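Local structure of pyoverdine biosynthesis protein PvcB (Pseudomonas aeruginosa, 4YLM) at residues A45-K49 against Y75-G80; S136-R140 against R263-H268. The protein catalyses the iron- and 2-oxoglutarate-dependent oxidation of tyrosine isonitrile, a step in the biosynthesis of paerucumarin. All blocks are in the same frame, centred on the assembly; numbering follows the deposited sequence.

Interaction 1: A45-K49 against Y75-G80; sequences AQWLK and YCHDFG
K49 reaches across from helix 45-55 and puts its ammonium group on the last carbonyl of helix 69-79: NZ lies 2.8 Å from O of F79. The approach is in the carbonyl plane, with a C=O...N angle of 154°. Because this oxygen belongs to the final helical residue, just before G80 leaves helical geometry, the positive charge sits at the negative end of the helix dipole and probably gains from it. A bend at chi3 (-65°) turns the end of the lysine chain so that CE of K49 passes over one face of the F79 ring, 4.1 Å from CE2; any cation-pi attraction from NZ itself is weak at best. One helical turn earlier, A45 points its methyl at the same ring obliquely, CB being 3.5 Å from CD1 of F79. CG of F79 stands anti to the backbone N, which carries the ring across. L48 adds a looser apolar touch on F79 through CB and crosses Y75 at about a right angle, its CD1 3.7 Å from OH of Y75. The short helical segments are inclined at 70°, with axes 10.9 Å apart. Beyond them, F124 of strand 120-131 meets both K49 and F79, while I279 of strand 272-286 also packs on F79, seating this helix pair against the sheet.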
loop_
_atom_site.group_PDB
_atom_site.type_symbol
_atom_site.label_atom_id
_atom_site.label_comp_id
_atom_site.label_asym_id
_atom_site.label_seq_id
_atom_site.Cartn_x
_atom_site.Cartn_y
_atom_site.Cartn_z
ATOM N N ALA A 45 -1.582 -4.314 -7.824
ATOM C CA ALA A 45 -0.353 -5.100 -7.698
ATOM C C ALA A 45 0.510 -4.681 -6.509
ATOM O O ALA A 45 1.156 -5.530 -5.884
ATOM C CB ALA A 45 0.467 -5.033 -8.998
ATOM N N GLN A 46 0.528 -3.383 -6.187
ATOM C CA GLN A 46 1.351 -2.912 -5.062
ATOM C C GLN A 46 0.846 -3.517 -3.752
ATOM O O GLN A 46 1.629 -3.876 -2.872
ATOM C CB GLN A 46 1.349 -1.378 -4.971
ATOM C CG GLN A 46 2.356 -0.792 -3.967
ATOM C CD GLN A 46 3.795 -1.223 -4.255
ATOM O OE1 GLN A 46 4.236 -1.226 -5.409
ATOM N NE2 GLN A 46 4.524 -1.616 -3.208
ATOM N N TRP A 47 -0.474 -3.601 -3.617
ATOM C CA TRP A 47 -1.077 -4.198 -2.439
ATOM C C TRP A 47 -0.771 -5.708 -2.367
ATOM O O TRP A 47 -0.418 -6.229 -1.308
ATOM C CB TRP A 47 -2.582 -3.944 -2.472
ATOM C CG TRP A 47 -3.351 -4.570 -1.369
ATOM C CD1 TRP A 47 -3.369 -4.189 -0.053
ATOM C CD2 TRP A 47 -4.266 -5.663 -1.486
ATOM N NE1 TRP A 47 -4.245 -4.980 0.646
ATOM C CE2 TRP A 47 -4.798 -5.900 -0.206
ATOM C CE3 TRP A 47 -4.694 -6.459 -2.555
ATOM C CZ2 TRP A 47 -5.734 -6.907 0.042
ATOM C CZ3 TRP A 47 -5.630 -7.466 -2.307
ATOM C CH2 TRP A 47 -6.133 -7.678 -1.012
ATOM N N LEU A 48 -0.910 -6.401 -3.491
ATOM C CA LEU A 48 -0.617 -7.831 -3.541
ATOM C C LEU A 48 0.831 -8.095 -3.154
ATOM O O LEU A 48 1.123 -9.045 -2.449
ATOM C CB LEU A 48 -0.881 -8.396 -4.940
ATOM C CG LEU A 48 -2.348 -8.508 -5.334
ATOM C CD1 LEU A 48 -2.474 -8.940 -6.804
ATOM C CD2 LEU A 48 -3.041 -9.493 -4.387
ATOM N N LYS A 49 1.737 -7.244 -3.622
ATOM C CA LYS A 49 3.161 -7.392 -3.328
ATOM C C LYS A 49 3.434 -7.269 -1.816
ATOM O O LYS A 49 4.241 -8.020 -1.253
ATOM C CB LYS A 49 3.940 -6.312 -4.084
ATOM C CG LYS A 49 5.247 -6.769 -4.673
ATOM C CD LYS A 49 5.951 -5.640 -5.440
ATOM C CE LYS A 49 5.163 -5.199 -6.675
ATOM N NZ LYS A 49 5.960 -4.216 -7.470
ATOM N N TYR A 75 0.487 -8.126 -17.883
ATOM C CA TYR A 75 0.121 -7.937 -16.485
ATOM C C TYR A 75 1.353 -7.917 -15.600
ATOM O O TYR A 75 1.474 -7.064 -14.717
ATOM C CB TYR A 75 -0.834 -9.022 -15.992
ATOM C CG TYR A 75 -1.028 -8.972 -14.492
ATOM C CD1 TYR A 75 -1.977 -8.127 -13.925
ATOM C CD2 TYR A 75 -0.250 -9.753 -13.644
ATOM C CE1 TYR A 75 -2.151 -8.072 -12.554
ATOM C CE2 TYR A 75 -0.417 -9.702 -12.275
ATOM C CZ TYR A 75 -1.368 -8.855 -11.735
ATOM O OH TYR A 75 -1.539 -8.791 -10.366
ATOM N N CYS A 76 2.264 -8.863 -15.822
ATOM C CA CYS A 76 3.444 -8.961 -14.966
ATOM C C CYS A 76 4.391 -7.784 -15.134
ATOM O O CYS A 76 5.058 -7.394 -14.171
ATOM C CB CYS A 76 4.193 -10.282 -15.172
ATOM S SG CYS A 76 3.312 -11.707 -14.493
ATOM N N HIS A 77 4.447 -7.216 -16.342
ATOM C CA HIS A 77 5.259 -6.019 -16.573
ATOM C C HIS A 77 4.698 -4.824 -15.788
ATOM O O HIS A 77 5.448 -3.926 -15.396
ATOM C CB HIS A 77 5.350 -5.673 -18.069
ATOM C CG HIS A 77 6.285 -6.550 -18.845
ATOM N ND1 HIS A 77 7.624 -6.665 -18.542
ATOM C CD2 HIS A 77 6.076 -7.339 -19.929
ATOM C CE1 HIS A 77 8.199 -7.493 -19.397
ATOM N NE2 HIS A 77 7.280 -7.919 -20.247
ATOM N N ASP A 78 3.378 -4.795 -15.581
ATOM C CA ASP A 78 2.783 -3.756 -14.735
ATOM C C ASP A 78 3.031 -4.072 -13.263
ATOM O O ASP A 78 3.242 -3.183 -12.449
ATOM C CB ASP A 78 1.272 -3.635 -14.969
ATOM C CG ASP A 78 0.670 -2.418 -14.264
ATOM O OD1 ASP A 78 1.140 -1.295 -14.537
ATOM O OD2 ASP A 78 -0.251 -2.575 -13.429
ATOM N N PHE A 79 2.964 -5.356 -12.927
ATOM C CA PHE A 79 3.139 -5.823 -11.551
ATOM C C PHE A 79 4.493 -5.431 -10.942
ATOM O O PHE A 79 4.579 -4.995 -9.780
ATOM C CB PHE A 79 2.974 -7.346 -11.528
ATOM C CG PHE A 79 3.085 -7.951 -10.161
ATOM C CD1 PHE A 79 1.945 -8.209 -9.409
ATOM C CD2 PHE A 79 4.324 -8.270 -9.632
ATOM C CE1 PHE A 79 2.054 -8.779 -8.136
ATOM C CE2 PHE A 79 4.441 -8.842 -8.367
ATOM C CZ PHE A 79 3.304 -9.091 -7.620
ATOM N N GLY A 80 5.562 -5.606 -11.710
ATOM C CA GLY A 80 6.897 -5.256 -11.239
ATOM C C GLY A 80 7.901 -5.370 -12.371
ATOM O O GLY A 80 7.508 -5.372 -13.527
#

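Interaction 2: S136-R140 against R263-H268; sequences SDGGR and REAFAH
Residues 137-140 and 263-268 run in nearly opposite directions, and G139 N donates to O of A265 at 3.1 Å while E264 N makes an almost straight 2.9 Å bond to O of R140. R140 and E264 then join side-on. NE of R140 lies 2.8 Å from OE1 of E264, and NH2 of R140 is 2.7 Å from OE2 of E264, so each carboxylate oxygen takes one guanidinium nitrogen. Both oxygens lie close to the guanidinium plane, but they are met on their syn sides from somewhat outside the carboxylate plane, the two groups being twisted 29° apart. OE1 of E264 also accepts R140 N at 3.1 Å through its anti lone pair; two bonds therefore hold this oxygen and limit rotation of the carboxylate. With CG anti to the backbone N (chi1 175°) and an extended chain, E264 carries the acid out to R140.

R263 binds the neighbouring residue, G139. NE of R263 donates to G139 O at 3.2 Å, from above the carbonyl plane, and CE1 of F266 sits 3.8 Å over the centre of the R263 guanidinium. NH1 of R263 forms a salt bridge with E95, and R272 gives G139 O a second donor.

The two loops come after strands 120-131 and 259-263 of a TauD/TfdA-type oxygenase. The second strand carries H261, which with H112 and D114 probably forms the facial iron triad of this family, two histidines and one carboxylate; the R263 side chain lies about 7 Å from the side chains of both H112 and H261.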
loop_
_atom_site.group_PDB
_atom_site.type_symbol
_atom_site.label_atom_id
_atom_site.label_comp_id
_atom_site.label_asym_id
_atom_site.label_seq_id
_atom_site.Cartn_x
_atom_site.Cartn_y
_atom_site.Cartn_z
ATOM N N SER A 136 -5.556 -35.188 -9.446
ATOM C CA SER A 136 -4.338 -35.972 -9.520
ATOM C C SER A 136 -4.103 -36.734 -8.227
ATOM O O SER A 136 -4.798 -36.532 -7.231
ATOM C CB SER A 136 -3.158 -35.042 -9.778
ATOM O OG SER A 136 -3.337 -33.818 -9.081
ATOM N N ASP A 137 -3.122 -37.624 -8.252
ATOM C CA ASP A 137 -2.679 -38.282 -7.039
ATOM C C ASP A 137 -1.230 -37.888 -6.791
ATOM O O ASP A 137 -0.352 -38.191 -7.599
ATOM C CB ASP A 137 -2.805 -39.796 -7.165
ATOM C CG ASP A 137 -2.595 -40.500 -5.844
ATOM O OD1 ASP A 137 -3.603 -40.786 -5.159
ATOM O OD2 ASP A 137 -1.425 -40.752 -5.483
ATOM N N GLY A 138 -0.987 -37.207 -5.679
ATOM C CA GLY A 138 0.327 -36.656 -5.413
ATOM C C GLY A 138 0.649 -35.609 -6.463
ATOM O O GLY A 138 -0.244 -35.105 -7.133
ATOM N N GLY A 139 1.925 -35.282 -6.605
ATOM C CA GLY A 139 2.351 -34.336 -7.617
ATOM C C GLY A 139 2.054 -32.876 -7.293
ATOM O O GLY A 139 2.207 -32.020 -8.152
ATOM N N ARG A 140 1.624 -32.590 -6.068
ATOM C CA ARG A 140 1.333 -31.201 -5.675
ATOM C C ARG A 140 2.609 -30.358 -5.590
ATOM O O ARG A 140 3.659 -30.848 -5.181
ATOM C CB ARG A 140 0.568 -31.149 -4.341
ATOM C CG ARG A 140 -0.864 -31.702 -4.410
ATOM C CD ARG A 140 -1.528 -31.722 -3.033
ATOM N NE ARG A 140 -0.883 -32.669 -2.123
ATOM C CZ ARG A 140 -1.170 -32.795 -0.828
ATOM N NH1 ARG A 140 -2.083 -32.016 -0.264
ATOM N NH2 ARG A 140 -0.521 -33.687 -0.087
ATOM N N ARG A 263 8.333 -30.280 -5.050
ATOM C CA ARG A 263 7.211 -31.008 -5.607
ATOM C C ARG A 263 7.064 -32.421 -5.047
ATOM O O ARG A 263 8.016 -33.199 -4.987
ATOM C CB ARG A 263 7.308 -31.078 -7.126
ATOM C CG ARG A 263 6.032 -31.609 -7.753
ATOM C CD ARG A 263 6.195 -31.865 -9.236
ATOM N NE ARG A 263 4.948 -32.363 -9.806
ATOM C CZ ARG A 263 4.714 -32.461 -11.110
ATOM N NH1 ARG A 263 5.651 -32.093 -11.975
ATOM N NH2 ARG A 263 3.546 -32.924 -11.546
ATOM N N GLU A 264 5.833 -32.731 -4.680
ATOM C CA GLU A 264 5.467 -33.970 -4.027
ATOM C C GLU A 264 5.546 -35.101 -5.045
ATOM O O GLU A 264 5.275 -34.904 -6.232
ATOM C CB GLU A 264 4.039 -33.791 -3.504
ATOM C CG GLU A 264 3.372 -34.979 -2.874
ATOM C CD GLU A 264 1.920 -34.678 -2.540
ATOM O OE1 GLU A 264 1.210 -34.108 -3.400
ATOM O OE2 GLU A 264 1.487 -35.002 -1.417
ATOM N N ALA A 265 5.943 -36.283 -4.585
ATOM C CA ALA A 265 6.010 -37.452 -5.455
ATOM C C ALA A 265 4.638 -37.786 -6.038
ATOM O O ALA A 265 3.609 -37.569 -5.399
ATOM C CB ALA A 265 6.564 -38.647 -4.685
ATOM N N PHE A 266 4.617 -38.313 -7.254
ATOM C CA PHE A 266 3.354 -38.716 -7.858
ATOM C C PHE A 266 3.385 -40.150 -8.375
ATOM O O PHE A 266 4.429 -40.655 -8.796
ATOM C CB PHE A 266 2.965 -37.758 -8.982
ATOM C CG PHE A 266 4.106 -37.389 -9.876
ATOM C CD1 PHE A 266 4.997 -36.396 -9.505
ATOM C CD2 PHE A 266 4.290 -38.034 -11.086
ATOM C CE1 PHE A 266 6.054 -36.050 -10.326
ATOM C CE2 PHE A 266 5.348 -37.697 -11.909
ATOM C CZ PHE A 266 6.232 -36.706 -11.530
ATOM N N ALA A 267 2.232 -40.805 -8.325
ATOM C CA ALA A 267 2.088 -42.118 -8.930
ATOM C C ALA A 267 1.513 -41.922 -10.321
ATOM O O ALA A 267 2.119 -42.321 -11.312
ATOM C CB ALA A 267 1.181 -43.004 -8.090
ATOM N N HIS A 268 0.355 -41.272 -10.385
ATOM C CA HIS A 268 -0.303 -40.986 -11.659
ATOM C C HIS A 268 -0.284 -39.495 -11.999
ATOM O O HIS A 268 -1.097 -38.718 -11.489
ATOM C CB HIS A 268 -1.746 -41.497 -11.646
ATOM C CG HIS A 268 -2.476 -41.276 -12.935
ATOM N ND1 HIS A 268 -2.034 -41.785 -14.138
ATOM C CD2 HIS A 268 -3.620 -40.603 -13.209
ATOM C CE1 HIS A 268 -2.873 -41.435 -15.096
ATOM N NE2 HIS A 268 -3.844 -40.717 -14.559
#

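Along the chain the two contacts follow in series: interaction 1 is complete by residue 80, before interaction 2 opens at residue 136. Their centres are 31 Å apart and their nearest atoms about 21 Å, on opposite sides of the chain's centre, so neither touches the other. Strands 120-131 and 272-286 nevertheless link them. Both pack on the helix pair of interaction 1, while loop 136-140 follows strand 120-131 and loop 263-268 leads towards strand 272-286. Thus the 45-49/75-80 contact places two helices against the sheet away from the iron site, whereas the 136-140/263-268 contact joins surface loops on the side nearer the probable iron centre.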